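Local coordinates for protein adenosine deaminase 1 (Arthrobacter aurescens, PDB 3RYS) that probably catalyses the zinc-dependent hydrolytic deamination of adenine to hypoxanthine, a step in purine salvage and nitrogen catabolism, at residues A[36-41]-A[73-78]; A[82-87]-A[125-130]; A[146-151]-A[180-185]; A[244-249]-A[273-278]; A[263-268]-A[300-305]. All coordinates share one frame; numbering follows the deposited sequence.

Contact 1: A[36-41]-A[73-78]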
# COMPACT_ATOMS: atom_id res chain seq x y z
N GLU A 36 -11.13 20.31 12.46
CA GLU A 36 -12.19 21.24 12.82
C GLU A 36 -13.35 20.52 13.51
O GLU A 36 -13.83 20.97 14.55
CB GLU A 36 -12.69 21.97 11.58
CG GLU A 36 -13.65 23.10 11.89
CD GLU A 36 -13.70 24.13 10.78
OE1 GLU A 36 -12.81 24.10 9.91
OE2 GLU A 36 -14.64 24.96 10.78
N ARG A 37 -13.77 19.41 12.93
CA ARG A 37 -14.87 18.62 13.47
C ARG A 37 -14.56 18.08 14.87
O ARG A 37 -15.47 17.87 15.68
CB ARG A 37 -15.21 17.46 12.52
CG ARG A 37 -16.58 16.86 12.74
CD ARG A 37 -17.05 16.09 11.51
NE ARG A 37 -16.32 14.84 11.32
CZ ARG A 37 -16.47 14.03 10.28
NH1 ARG A 37 -17.33 14.34 9.32
NH2 ARG A 37 -15.76 12.92 10.20
N ASN A 38 -13.29 17.86 15.14
CA ASN A 38 -12.88 17.32 16.44
C ASN A 38 -12.39 18.41 17.37
O ASN A 38 -11.93 18.13 18.48
CB ASN A 38 -11.80 16.25 16.27
CG ASN A 38 -12.34 14.96 15.71
OD1 ASN A 38 -11.64 14.23 15.01
ND2 ASN A 38 -13.59 14.67 16.03
N GLY A 39 -12.49 19.66 16.91
CA GLY A 39 -12.00 20.79 17.68
C GLY A 39 -10.54 20.61 18.06
O GLY A 39 -10.15 20.84 19.20
N ILE A 40 -9.74 20.17 17.10
CA ILE A 40 -8.32 19.96 17.33
C ILE A 40 -7.51 21.12 16.78
O ILE A 40 -7.73 21.57 15.66
CB ILE A 40 -7.83 18.65 16.67
CG1 ILE A 40 -8.41 17.44 17.41
CG2 ILE A 40 -6.31 18.59 16.66
CD1 ILE A 40 -8.13 16.12 16.71
N GLU A 41 -6.58 21.61 17.59
CA GLU A 41 -5.62 22.62 17.16
C GLU A 41 -4.48 21.96 16.39
O GLU A 41 -3.81 21.06 16.91
CB GLU A 41 -5.07 23.37 18.37
CG GLU A 41 -3.99 24.40 18.04
CD GLU A 41 -4.54 25.59 17.29
OE1 GLU A 41 -5.77 25.84 17.38
OE2 GLU A 41 -3.75 26.29 16.61
N LEU A 73 -7.72 11.74 13.47
CA LEU A 73 -8.57 10.56 13.40
C LEU A 73 -9.02 10.10 14.78
O LEU A 73 -8.34 9.31 15.42
CB LEU A 73 -7.83 9.42 12.71
CG LEU A 73 -7.40 9.64 11.26
CD1 LEU A 73 -6.58 8.46 10.76
CD2 LEU A 73 -8.62 9.88 10.39
N GLN A 74 -10.17 10.58 15.24
CA GLN A 74 -10.65 10.28 16.59
C GLN A 74 -11.84 9.33 16.63
O GLN A 74 -11.92 8.44 17.47
CB GLN A 74 -11.03 11.58 17.32
CG GLN A 74 -9.87 12.53 17.56
CD GLN A 74 -8.78 11.92 18.40
OE1 GLN A 74 -7.60 11.99 18.06
NE2 GLN A 74 -9.17 11.30 19.52
N THR A 75 -12.78 9.54 15.71
CA THR A 75 -14.05 8.84 15.76
C THR A 75 -14.19 7.85 14.61
O THR A 75 -13.48 7.94 13.61
CB THR A 75 -15.23 9.82 15.69
OG1 THR A 75 -15.35 10.34 14.36
CG2 THR A 75 -15.02 10.97 16.66
N GLU A 76 -15.13 6.93 14.78
CA GLU A 76 -15.45 5.96 13.76
C GLU A 76 -15.75 6.69 12.45
O GLU A 76 -15.32 6.27 11.38
CB GLU A 76 -16.65 5.13 14.21
CG GLU A 76 -16.65 3.70 13.72
CD GLU A 76 -17.45 2.77 14.62
OE1 GLU A 76 -17.10 2.67 15.82
OE2 GLU A 76 -18.41 2.14 14.13
N GLN A 77 -16.49 7.79 12.54
CA GLN A 77 -16.85 8.58 11.37
C GLN A 77 -15.60 9.08 10.65
O GLN A 77 -15.54 9.09 9.42
CB GLN A 77 -17.74 9.76 11.78
CG GLN A 77 -18.38 10.52 10.62
CD GLN A 77 -19.17 9.62 9.68
OE1 GLN A 77 -19.69 8.58 10.09
NE2 GLN A 77 -19.26 10.02 8.41
N ASP A 78 -14.59 9.48 11.43
CA ASP A 78 -13.33 9.94 10.87
C ASP A 78 -12.67 8.89 9.97
O ASP A 78 -12.21 9.20 8.87
CB ASP A 78 -12.37 10.35 12.00
CG ASP A 78 -12.87 11.55 12.77
OD1 ASP A 78 -13.63 12.36 12.19
OD2 ASP A 78 -12.51 11.70 13.96

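Contact 2: A[82-87]-A[125-130]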
# COMPACT_ATOMS: atom_id res chain seq x y z
N MET A 82 -12.37 8.92 5.77
CA MET A 82 -11.05 8.82 5.13
C MET A 82 -11.02 7.70 4.11
O MET A 82 -10.44 7.85 3.03
CB MET A 82 -9.96 8.58 6.18
CG MET A 82 -8.66 8.08 5.60
SD MET A 82 -7.44 7.73 6.88
CE MET A 82 -8.25 6.39 7.76
N THR A 83 -11.64 6.58 4.47
CA THR A 83 -11.64 5.39 3.63
C THR A 83 -12.47 5.63 2.37
O THR A 83 -12.08 5.23 1.27
CB THR A 83 -12.19 4.17 4.38
OG1 THR A 83 -11.53 4.05 5.65
CG2 THR A 83 -11.98 2.90 3.58
N ARG A 84 -13.60 6.30 2.53
CA ARG A 84 -14.49 6.57 1.41
C ARG A 84 -13.89 7.58 0.44
O ARG A 84 -14.13 7.51 -0.76
CB ARG A 84 -15.86 7.06 1.91
CG ARG A 84 -16.79 5.91 2.26
CD ARG A 84 -18.03 6.35 3.02
NE ARG A 84 -18.89 5.19 3.28
CZ ARG A 84 -19.83 5.13 4.21
NH1 ARG A 84 -20.06 6.17 5.00
NH2 ARG A 84 -20.55 4.02 4.36
N ALA A 85 -13.10 8.50 0.97
CA ALA A 85 -12.48 9.53 0.14
C ALA A 85 -11.44 8.89 -0.77
O ALA A 85 -11.22 9.34 -1.89
CB ALA A 85 -11.85 10.61 1.00
N TYR A 86 -10.81 7.83 -0.28
CA TYR A 86 -9.85 7.08 -1.09
C TYR A 86 -10.57 6.20 -2.10
O TYR A 86 -10.23 6.20 -3.28
CB TYR A 86 -8.93 6.22 -0.22
CG TYR A 86 -8.31 5.09 -1.02
CD1 TYR A 86 -7.29 5.34 -1.92
CD2 TYR A 86 -8.78 3.79 -0.89
CE1 TYR A 86 -6.74 4.32 -2.67
CE2 TYR A 86 -8.24 2.77 -1.64
CZ TYR A 86 -7.22 3.04 -2.53
OH TYR A 86 -6.68 2.01 -3.27
N LEU A 87 -11.55 5.42 -1.63
CA LEU A 87 -12.27 4.52 -2.51
C LEU A 87 -12.88 5.27 -3.69
O LEU A 87 -12.89 4.79 -4.82
CB LEU A 87 -13.36 3.76 -1.74
CG LEU A 87 -12.87 2.74 -0.70
CD1 LEU A 87 -14.01 2.29 0.21
CD2 LEU A 87 -12.22 1.55 -1.37
N LEU A 125 -15.63 -0.16 3.89
CA LEU A 125 -15.25 -1.23 2.97
C LEU A 125 -16.40 -2.16 2.63
O LEU A 125 -16.52 -2.62 1.50
CB LEU A 125 -14.10 -2.06 3.56
CG LEU A 125 -12.80 -1.32 3.85
CD1 LEU A 125 -11.76 -2.29 4.37
CD2 LEU A 125 -12.30 -0.60 2.60
N ALA A 126 -17.23 -2.45 3.63
CA ALA A 126 -18.35 -3.38 3.48
C ALA A 126 -19.34 -2.92 2.42
O ALA A 126 -20.26 -3.65 2.04
CB ALA A 126 -19.05 -3.58 4.81
N THR A 127 -19.14 -1.70 1.93
CA THR A 127 -20.08 -1.06 1.03
C THR A 127 -19.34 -0.55 -0.20
O THR A 127 -19.89 0.20 -1.01
CB THR A 127 -20.79 0.10 1.75
OG1 THR A 127 -22.04 0.39 1.11
CG2 THR A 127 -19.90 1.35 1.76
N SER A 128 -18.08 -0.96 -0.35
CA SER A 128 -17.21 -0.42 -1.39
C SER A 128 -17.61 -0.86 -2.80
O SER A 128 -17.66 -0.04 -3.71
CB SER A 128 -15.75 -0.78 -1.11
OG SER A 128 -15.54 -2.18 -1.18
N GLU A 129 -17.89 -2.15 -2.97
CA GLU A 129 -18.33 -2.64 -4.27
C GLU A 129 -19.58 -1.91 -4.74
O GLU A 129 -19.69 -1.48 -5.89
CB GLU A 129 -18.60 -4.15 -4.22
CG GLU A 129 -17.38 -5.02 -4.45
CD GLU A 129 -17.72 -6.49 -4.41
OE1 GLU A 129 -17.75 -7.12 -5.50
OE2 GLU A 129 -17.96 -7.02 -3.31
N GLU A 130 -20.53 -1.78 -3.82
CA GLU A 130 -21.80 -1.15 -4.12
C GLU A 130 -21.67 0.34 -4.44
O GLU A 130 -22.25 0.82 -5.41
CB GLU A 130 -22.75 -1.35 -2.95
CG GLU A 130 -24.16 -0.90 -3.23
CD GLU A 130 -25.10 -1.32 -2.13
OE1 GLU A 130 -24.69 -2.15 -1.28
OE2 GLU A 130 -26.24 -0.82 -2.12

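Contact 3: A[146-151]-A[180-185]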
# COMPACT_ATOMS: atom_id res chain seq x y z
N MET A 146 8.13 -1.12 16.79
CA MET A 146 7.60 -1.39 18.12
C MET A 146 7.82 -2.87 18.39
O MET A 146 8.16 -3.63 17.48
CB MET A 146 6.12 -1.05 18.21
CG MET A 146 5.81 0.43 18.11
SD MET A 146 4.10 0.76 18.60
CE MET A 146 3.94 2.47 18.10
N SER A 147 7.62 -3.29 19.64
CA SER A 147 7.95 -4.65 20.02
C SER A 147 7.10 -5.66 19.26
O SER A 147 6.01 -5.34 18.78
CB SER A 147 7.81 -4.85 21.53
OG SER A 147 6.45 -4.85 21.92
N GLU A 148 7.60 -6.89 19.15
CA GLU A 148 6.82 -7.98 18.60
C GLU A 148 5.71 -8.36 19.58
O GLU A 148 4.61 -8.72 19.18
CB GLU A 148 7.69 -9.21 18.33
CG GLU A 148 6.87 -10.46 18.05
CD GLU A 148 7.72 -11.65 17.63
OE1 GLU A 148 8.74 -11.91 18.29
OE2 GLU A 148 7.35 -12.33 16.65
N ASP A 149 6.01 -8.27 20.87
CA ASP A 149 5.07 -8.71 21.89
C ASP A 149 3.79 -7.87 21.87
O ASP A 149 2.69 -8.40 22.04
CB ASP A 149 5.71 -8.70 23.28
CG ASP A 149 6.71 -9.84 23.47
OD1 ASP A 149 6.52 -10.91 22.84
OD2 ASP A 149 7.67 -9.67 24.24
N SER A 150 3.94 -6.57 21.65
CA SER A 150 2.78 -5.69 21.56
C SER A 150 2.02 -5.94 20.26
O SER A 150 0.79 -5.81 20.23
CB SER A 150 3.19 -4.23 21.66
OG SER A 150 4.16 -3.91 20.68
N ALA A 151 2.73 -6.31 19.21
CA ALA A 151 2.10 -6.66 17.94
C ALA A 151 1.28 -7.93 18.11
O ALA A 151 0.18 -8.06 17.57
CB ALA A 151 3.13 -6.84 16.85
N SER A 180 12.70 -10.94 10.66
CA SER A 180 12.86 -11.99 11.67
C SER A 180 12.32 -11.59 13.03
O SER A 180 11.90 -12.44 13.82
CB SER A 180 14.34 -12.38 11.80
OG SER A 180 15.08 -11.34 12.43
N LYS A 181 12.35 -10.29 13.32
CA LYS A 181 11.88 -9.77 14.59
C LYS A 181 10.42 -10.16 14.87
O LYS A 181 10.01 -10.23 16.03
CB LYS A 181 12.05 -8.25 14.62
CG LYS A 181 11.68 -7.60 15.94
CD LYS A 181 11.90 -6.10 15.87
CE LYS A 181 11.15 -5.39 16.98
NZ LYS A 181 11.32 -3.92 16.87
N PHE A 182 9.66 -10.44 13.82
CA PHE A 182 8.24 -10.75 13.96
C PHE A 182 7.88 -12.17 13.52
O PHE A 182 6.75 -12.43 13.10
CB PHE A 182 7.39 -9.72 13.21
CG PHE A 182 7.58 -8.32 13.71
CD1 PHE A 182 8.63 -7.54 13.24
CD2 PHE A 182 6.73 -7.78 14.65
CE1 PHE A 182 8.82 -6.26 13.71
CE2 PHE A 182 6.91 -6.49 15.12
CZ PHE A 182 7.96 -5.73 14.64
N GLU A 183 8.84 -13.09 13.62
CA GLU A 183 8.61 -14.48 13.24
C GLU A 183 7.41 -15.09 13.97
O GLU A 183 6.55 -15.72 13.35
CB GLU A 183 9.86 -15.32 13.50
CG GLU A 183 9.71 -16.79 13.11
CD GLU A 183 10.97 -17.62 13.38
OE1 GLU A 183 11.88 -17.12 14.07
OE2 GLU A 183 11.04 -18.77 12.89
N ARG A 184 7.37 -14.90 15.29
CA ARG A 184 6.26 -15.39 16.11
C ARG A 184 4.94 -14.83 15.60
O ARG A 184 4.00 -15.58 15.32
CB ARG A 184 6.46 -14.99 17.58
CG ARG A 184 7.40 -15.88 18.40
CD ARG A 184 8.81 -15.94 17.82
NE ARG A 184 9.40 -14.62 17.60
CZ ARG A 184 10.68 -14.42 17.32
NH1 ARG A 184 11.51 -15.45 17.24
NH2 ARG A 184 11.14 -13.19 17.14
N LEU A 185 4.89 -13.51 15.49
CA LEU A 185 3.72 -12.81 14.97
C LEU A 185 3.16 -13.46 13.71
O LEU A 185 1.96 -13.70 13.61
CB LEU A 185 4.06 -11.34 14.71
CG LEU A 185 3.01 -10.51 13.97
CD1 LEU A 185 1.77 -10.33 14.83
CD2 LEU A 185 3.59 -9.16 13.58

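Contact 4: A[244-249]-A[273-278]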
# COMPACT_ATOMS: atom_id res chain seq x y z
N LEU A 244 5.78 -8.46 -6.42
CA LEU A 244 6.47 -7.31 -5.86
C LEU A 244 5.63 -6.04 -6.04
O LEU A 244 5.40 -5.58 -7.16
CB LEU A 244 7.85 -7.12 -6.51
CG LEU A 244 9.07 -7.62 -5.72
CD1 LEU A 244 8.92 -9.07 -5.28
CD2 LEU A 244 10.35 -7.43 -6.52
N THR A 245 5.16 -5.47 -4.93
CA THR A 245 4.32 -4.29 -5.01
C THR A 245 5.14 -2.99 -5.07
O THR A 245 5.33 -2.30 -4.06
CB THR A 245 3.26 -4.27 -3.88
OG1 THR A 245 3.89 -4.18 -2.60
CG2 THR A 245 2.42 -5.54 -3.93
N VAL A 246 5.61 -2.66 -6.27
CA VAL A 246 6.42 -1.47 -6.49
C VAL A 246 5.62 -0.18 -6.38
O VAL A 246 4.47 -0.10 -6.82
CB VAL A 246 7.12 -1.50 -7.86
CG1 VAL A 246 8.06 -0.31 -8.01
CG2 VAL A 246 7.87 -2.81 -8.05
N CYS A 247 6.24 0.85 -5.80
CA CYS A 247 5.61 2.16 -5.65
C CYS A 247 6.54 3.24 -6.17
O CYS A 247 7.34 3.79 -5.42
CB CYS A 247 5.26 2.42 -4.18
SG CYS A 247 4.44 1.04 -3.35
N PRO A 248 6.44 3.55 -7.48
CA PRO A 248 7.36 4.44 -8.19
C PRO A 248 7.52 5.83 -7.56
O PRO A 248 8.63 6.21 -7.21
CB PRO A 248 6.73 4.55 -9.58
CG PRO A 248 5.95 3.25 -9.73
CD PRO A 248 5.42 2.97 -8.37
N LEU A 249 6.42 6.57 -7.44
CA LEU A 249 6.47 7.91 -6.86
C LEU A 249 6.93 7.89 -5.41
O LEU A 249 7.64 8.79 -4.96
CB LEU A 249 5.11 8.59 -6.97
CG LEU A 249 4.62 8.89 -8.38
CD1 LEU A 249 3.32 9.69 -8.33
CD2 LEU A 249 5.69 9.62 -9.17
N LEU A 273 10.47 -10.20 -13.15
CA LEU A 273 9.96 -10.02 -11.79
C LEU A 273 8.47 -9.73 -11.85
O LEU A 273 8.03 -8.91 -12.66
CB LEU A 273 10.69 -8.88 -11.07
CG LEU A 273 12.16 -9.11 -10.71
CD1 LEU A 273 12.75 -7.85 -10.10
CD2 LEU A 273 12.29 -10.28 -9.75
N ASN A 274 7.70 -10.40 -11.01
CA ASN A 274 6.25 -10.24 -11.00
C ASN A 274 5.81 -8.94 -10.32
O ASN A 274 5.19 -8.96 -9.25
CB ASN A 274 5.60 -11.44 -10.32
CG ASN A 274 4.09 -11.37 -10.33
OD1 ASN A 274 3.50 -10.74 -11.21
ND2 ASN A 274 3.46 -12.02 -9.36
N VAL A 275 6.13 -7.81 -10.95
CA VAL A 275 5.91 -6.51 -10.33
C VAL A 275 4.59 -5.87 -10.73
O VAL A 275 4.03 -6.15 -11.79
CB VAL A 275 7.04 -5.52 -10.70
CG1 VAL A 275 8.32 -5.88 -9.96
CG2 VAL A 275 7.25 -5.51 -12.21
N CYS A 276 4.09 -5.00 -9.85
CA CYS A 276 2.91 -4.20 -10.15
C CYS A 276 3.09 -2.79 -9.59
O CYS A 276 3.98 -2.54 -8.77
CB CYS A 276 1.64 -4.85 -9.60
SG CYS A 276 1.57 -4.99 -7.80
N VAL A 277 2.24 -1.87 -10.03
CA VAL A 277 2.35 -0.46 -9.70
C VAL A 277 1.35 -0.05 -8.62
O VAL A 277 0.17 -0.36 -8.71
CB VAL A 277 2.13 0.41 -10.96
CG1 VAL A 277 2.18 1.89 -10.62
CG2 VAL A 277 3.16 0.07 -12.02
N ASN A 278 1.85 0.65 -7.60
CA ASN A 278 1.03 1.06 -6.46
C ASN A 278 1.36 2.49 -6.04
O ASN A 278 2.46 2.98 -6.30
CB ASN A 278 1.25 0.10 -5.29
CG ASN A 278 1.02 -1.35 -5.67
OD1 ASN A 278 1.88 -1.99 -6.27
ND2 ASN A 278 -0.13 -1.88 -5.29

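Contact 5: A[263-268]-A[300-305]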
# COMPACT_ATOMS: atom_id res chain seq x y z
N HIS A 263 14.32 4.88 -12.09
CA HIS A 263 13.64 3.78 -11.41
C HIS A 263 13.83 2.42 -12.09
O HIS A 263 13.74 2.33 -13.32
CB HIS A 263 12.16 4.08 -11.23
CG HIS A 263 11.53 3.32 -10.11
ND1 HIS A 263 11.19 1.98 -10.21
CD2 HIS A 263 11.19 3.70 -8.85
CE1 HIS A 263 10.67 1.58 -9.06
NE2 HIS A 263 10.66 2.60 -8.22
N PRO A 264 14.08 1.37 -11.30
CA PRO A 264 14.36 0.01 -11.77
C PRO A 264 13.15 -0.69 -12.37
O PRO A 264 13.32 -1.74 -12.98
CB PRO A 264 14.78 -0.73 -10.50
CG PRO A 264 15.07 0.33 -9.49
CD PRO A 264 14.18 1.47 -9.83
N LEU A 265 11.96 -0.14 -12.18
CA LEU A 265 10.74 -0.81 -12.63
C LEU A 265 10.81 -1.41 -14.04
O LEU A 265 10.47 -2.57 -14.24
CB LEU A 265 9.51 0.09 -12.50
CG LEU A 265 8.23 -0.66 -12.85
CD1 LEU A 265 8.00 -1.77 -11.83
CD2 LEU A 265 7.03 0.26 -12.93
N PRO A 266 11.24 -0.61 -15.03
CA PRO A 266 11.32 -1.14 -16.40
C PRO A 266 12.19 -2.39 -16.47
O PRO A 266 11.79 -3.39 -17.05
CB PRO A 266 11.98 -0.00 -17.18
CG PRO A 266 11.71 1.22 -16.39
CD PRO A 266 11.67 0.80 -14.96
N GLU A 267 13.38 -2.32 -15.87
CA GLU A 267 14.31 -3.44 -15.86
C GLU A 267 13.74 -4.64 -15.11
O GLU A 267 13.94 -5.79 -15.52
CB GLU A 267 15.65 -3.01 -15.24
CG GLU A 267 16.71 -4.11 -15.20
CD GLU A 267 18.02 -3.65 -14.57
OE1 GLU A 267 18.08 -2.53 -14.02
OE2 GLU A 267 19.01 -4.42 -14.63
N MET A 268 13.03 -4.37 -14.01
CA MET A 268 12.43 -5.42 -13.19
C MET A 268 11.38 -6.18 -13.99
O MET A 268 11.28 -7.41 -13.91
CB MET A 268 11.79 -4.82 -11.93
CG MET A 268 12.77 -4.19 -10.96
SD MET A 268 11.97 -3.30 -9.61
CE MET A 268 11.59 -4.63 -8.47
N LEU A 300 9.17 7.16 -18.37
CA LEU A 300 9.88 5.92 -18.68
C LEU A 300 9.37 5.24 -19.95
O LEU A 300 9.77 4.12 -20.27
CB LEU A 300 9.82 4.96 -17.49
CG LEU A 300 10.71 5.34 -16.30
CD1 LEU A 300 10.43 4.47 -15.08
CD2 LEU A 300 12.18 5.25 -16.69
N GLU A 301 8.47 5.92 -20.66
CA GLU A 301 7.99 5.49 -21.97
C GLU A 301 7.34 4.11 -21.98
O GLU A 301 7.49 3.35 -22.94
CB GLU A 301 9.11 5.55 -23.00
CG GLU A 301 10.09 6.69 -22.78
CD GLU A 301 10.92 6.96 -24.01
OE1 GLU A 301 10.32 7.05 -25.10
OE2 GLU A 301 12.16 7.09 -23.89
N PHE A 302 6.63 3.79 -20.91
CA PHE A 302 5.87 2.55 -20.85
C PHE A 302 4.79 2.51 -21.93
O PHE A 302 4.03 3.47 -22.09
CB PHE A 302 5.23 2.39 -19.47
CG PHE A 302 6.16 1.80 -18.46
CD1 PHE A 302 7.33 2.45 -18.11
CD2 PHE A 302 5.87 0.59 -17.86
CE1 PHE A 302 8.19 1.91 -17.18
CE2 PHE A 302 6.72 0.04 -16.93
CZ PHE A 302 7.88 0.70 -16.59
N SER A 303 4.73 1.41 -22.66
CA SER A 303 3.74 1.22 -23.71
C SER A 303 2.42 0.70 -23.13
O SER A 303 2.35 0.28 -21.98
CB SER A 303 4.25 0.22 -24.74
OG SER A 303 4.24 -1.10 -24.20
N VAL A 304 1.37 0.73 -23.95
CA VAL A 304 0.08 0.19 -23.56
C VAL A 304 0.17 -1.28 -23.14
O VAL A 304 -0.30 -1.65 -22.06
CB VAL A 304 -0.99 0.37 -24.67
CG1 VAL A 304 -2.20 -0.51 -24.40
CG2 VAL A 304 -1.39 1.83 -24.80
N PRO A 305 0.79 -2.12 -23.99
CA PRO A 305 0.97 -3.53 -23.64
C PRO A 305 1.79 -3.71 -22.36
O PRO A 305 1.55 -4.63 -21.60
CB PRO A 305 1.75 -4.09 -24.84
CG PRO A 305 1.41 -3.18 -25.96
CD PRO A 305 1.26 -1.82 -25.35

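Contact 1: A[36-41]-A[73-78]
A swing of CG away from the backbone N (chi1 -161°) and a bend at the third torsion carry the Arg37 guanidinium across to Asp78. Asp78 keeps its own CG beside the backbone N, and this turns the carboxylate back over the start of helix 76-92. Arg37 NH2 meets Asp78 OD1 at 3.0 Å in a salt bridge that is almost straight, with an N-H...O angle of 172°. The oxygen lies in the guanidinium plane, and the two flat groups are 11° from coplanar. The same nitrogen has a second salt bridge, to Asp81. The Gln77 side chain crosses that of Arg37 at about a right angle, with CG 3.6 Å from Arg37 NH2.

OD2 of Asp78 works within its own segment. Gln74 N donates to Asp78 OD2 at 2.9 Å. Thr75 N donates to Asp78 OD2 at 2.8 Å. Asp78 N donates in return to Thr75 OG1 at 3.1 Å, which completes a capping box. With an alanine in place of Asp78, Arg37 would probably lose one of its two acidic mates and the N-H groups of Gln74 and Thr75 their shared acceptor.

Asn38 and Ile40 lie against the stem of Gln74. Between them Gly39 ends helix 28-37 in a Schellman motif. This is a surface contact: Leu34 of helix 28-37 touches both Leu73 and Asp78, while Glu76 leans on helix 114-125.

Contact 2: A[82-87]-A[125-130]
Thr83, Leu87 and Leu125 make the apolar part of this contact. The CD2 methyl of Leu125 rests against both of the other side chains, crossing each at about a right angle. It lies 3.6 Å from Thr83 CG2 and 4.1 Å from Leu87 CD1. Thr83 can offer this methyl because CG2 is anti to the backbone N; its OG1 bonds back to Phe79 O of the same helix. Leu87 CD1 also reaches CB of Ser128 at 3.8 Å.

These residues belong to the outer layer of a TIM barrel. Helix 76-92 precedes strand 95-102, and the 125-130 segment leads from helix 114-125 towards strand 135-143. Behind the contact, Leu87 and Leu125 both touch Thr136 of that strand.

At the outer side the contact pairs a charged group with a methyl. The extended chain of Arg84 brings NH2 to 3.8 Å from Thr127 CG2, and the methyl sits at the edge of the guanidinium, in its plane. Thr127 OG1 points to another partner, Asp131.

No hydrogen bond joins the two segments; the polar links stay on each side. A type I turn runs from Leu125 to Ser128 and is closed by Ser128 N to Leu125 O at 2.9 Å. Ser128 OG is bonded to Val134 O and Thr136 OG1, close to the start of strand 135-143.

Contact 3: A[146-151]-A[180-185]
Glu148, in the first turn of one helix, sends its carboxylate into the first turn of another and binds both a side chain and the backbone there. The side chain can span the gap because CG is anti to the backbone N (chi1 168°) and the chain stays extended beyond it. Arg184 grips it side-on with two nitrogens, both on one oxygen: NE lies 2.9 Å and NH2 3.0 Å from Glu148 OE1. Both come to the syn side of that oxygen. The carboxylate and guanidinium planes are 64° apart, so this is not a flat paired bridge. Glu148 OE2 takes the backbone N-H of Leu185 at 3.0 Å, on its anti side and with a fairly straight bond of 165°. An arginine and a helix N-terminus near one carboxylate would probably favour its charged form. CB of Glu183 covers one face of the guanidinium over its centre.

Beside the polar grip lies an apolar patch. Ala151 CB meets Leu185 CD2 at 4.0 Å and comes to the edge of the Phe182 ring, 4.2 Å from CE2. Phe142 of strand 135-143 also touches Ala151 and Leu185. Lys181 NZ, bonded to Arg144 O, adds a weak bond to Met146 O.

Helix 148-160 follows strand 135-143, and helix 183-191 follows strand 167-171. The contact thus joins the starts of two neighbouring outer helices of a TIM barrel, at the end where the active site lies. The side chain of Phe182 is about 10 Å from that of the zinc ligand His199.

Contact 4: A[244-249]-A[273-278]
Thr245 faces Cys276 across two parallel strands. From CB outward, each of its atoms has a different neighbour. CB lies against the amide end of Asn278. The methyl CG2 packs on sulfur, 4.0 Å from Cys276 SG. OG1 sits between the backbone N and the carbonyl carbon (chi1 64°) and bonds to Asp222 and to ND1 of His19. Since His19 binds the zinc ion, Thr245 is a second-shell residue that probably helps to position this ligand.

The backbones are joined by Leu244 N to Asn274 O at 2.9 Å and Cys276 N to Leu244 O at 3.0 Å. Val246 N to Cys276 O and Asn278 N to Val246 O are weak bonds further along. The axes of the two short strands are inclined by 32°.

On the other face, Val275 CG1 touches Val246 CG2 at 3.6 Å and Leu244 CB at 3.7 Å. Past the strand ends, Asn278 CB lies 3.9 Å from Cys247 SG, and the rest of its side chain touches Thr245 and His19. An alanine replacing Asn278 would keep CB against Cys247 but is likely to open a gap beside Thr245 and remove a packing neighbour of His19.

Strands 244-246 and 275-277 are the last two of the barrel. Thr245 continues the backbone bonding to Ile221 and His223 on the far side. Helices 265-270, 289-300 and 304-317 cover the valine face.

Contact 5: A[263-268]-A[300-305]
Pro266 pushes the CG corner of its ring against Leu300 and Phe302. Its CG is 3.7 Å from Leu300 CD1 and also 3.7 Å from Phe302 CE1. It crosses each side chain at about a right angle. This is packing in the outer layer of the TIM barrel: helix 265-270 comes between the last two strands in the sequence and packs outside them, and the 300-305 segment links the two helices after them, 289-300 and 304-317.

Leu265 adds a second grip on the aromatic ring. Its CG is anti to the backbone N (chi1 -175°), which directs the branch to Phe302, and CD2 comes to 3.8 Å from CZ. Leu296 of helix 289-300 touches both Leu265 and Phe302. Leu265 also reaches inward to Val246, Val275 and Val277 of the strands.

Leu300 CD1 extends the apolar surface to His263 CB, at 4.2 Å. No hydrogen bond crosses between the segments. Ser303 is the N-cap of helix 304-317. At the start of helix 265-270 the imidazole of His263 is held at both nitrogens. NE2 is bonded to Asn251, while ND1 accepts from Leu265 N at 3.0 Å, with that nitrogen near the ring plane.

Contacts 4 and 5 are interleaved along the chain, and their centres are about 11 Å apart. Met268 O probably accepts a hydrogen bond from Leu273 N at 3.0 Å. Leu244 packs on Met268 and Val246 on His263. Contact 4 is nearest the active site: the side chain of Cys247 is about 5 Å from the zinc ion and about 6 Å from the bound adenine. The side chain of His263 in contact 5 is about 11 Å from adenine, and that of Phe182 in contact 3 about 12 Å. Contacts 1 and 2 share helix 76-92, where Leu73 CD1 touches Met82 CE at 4.0 Å. Contact 1 is peripheral, with its centre about 41 Å from that of contact 5.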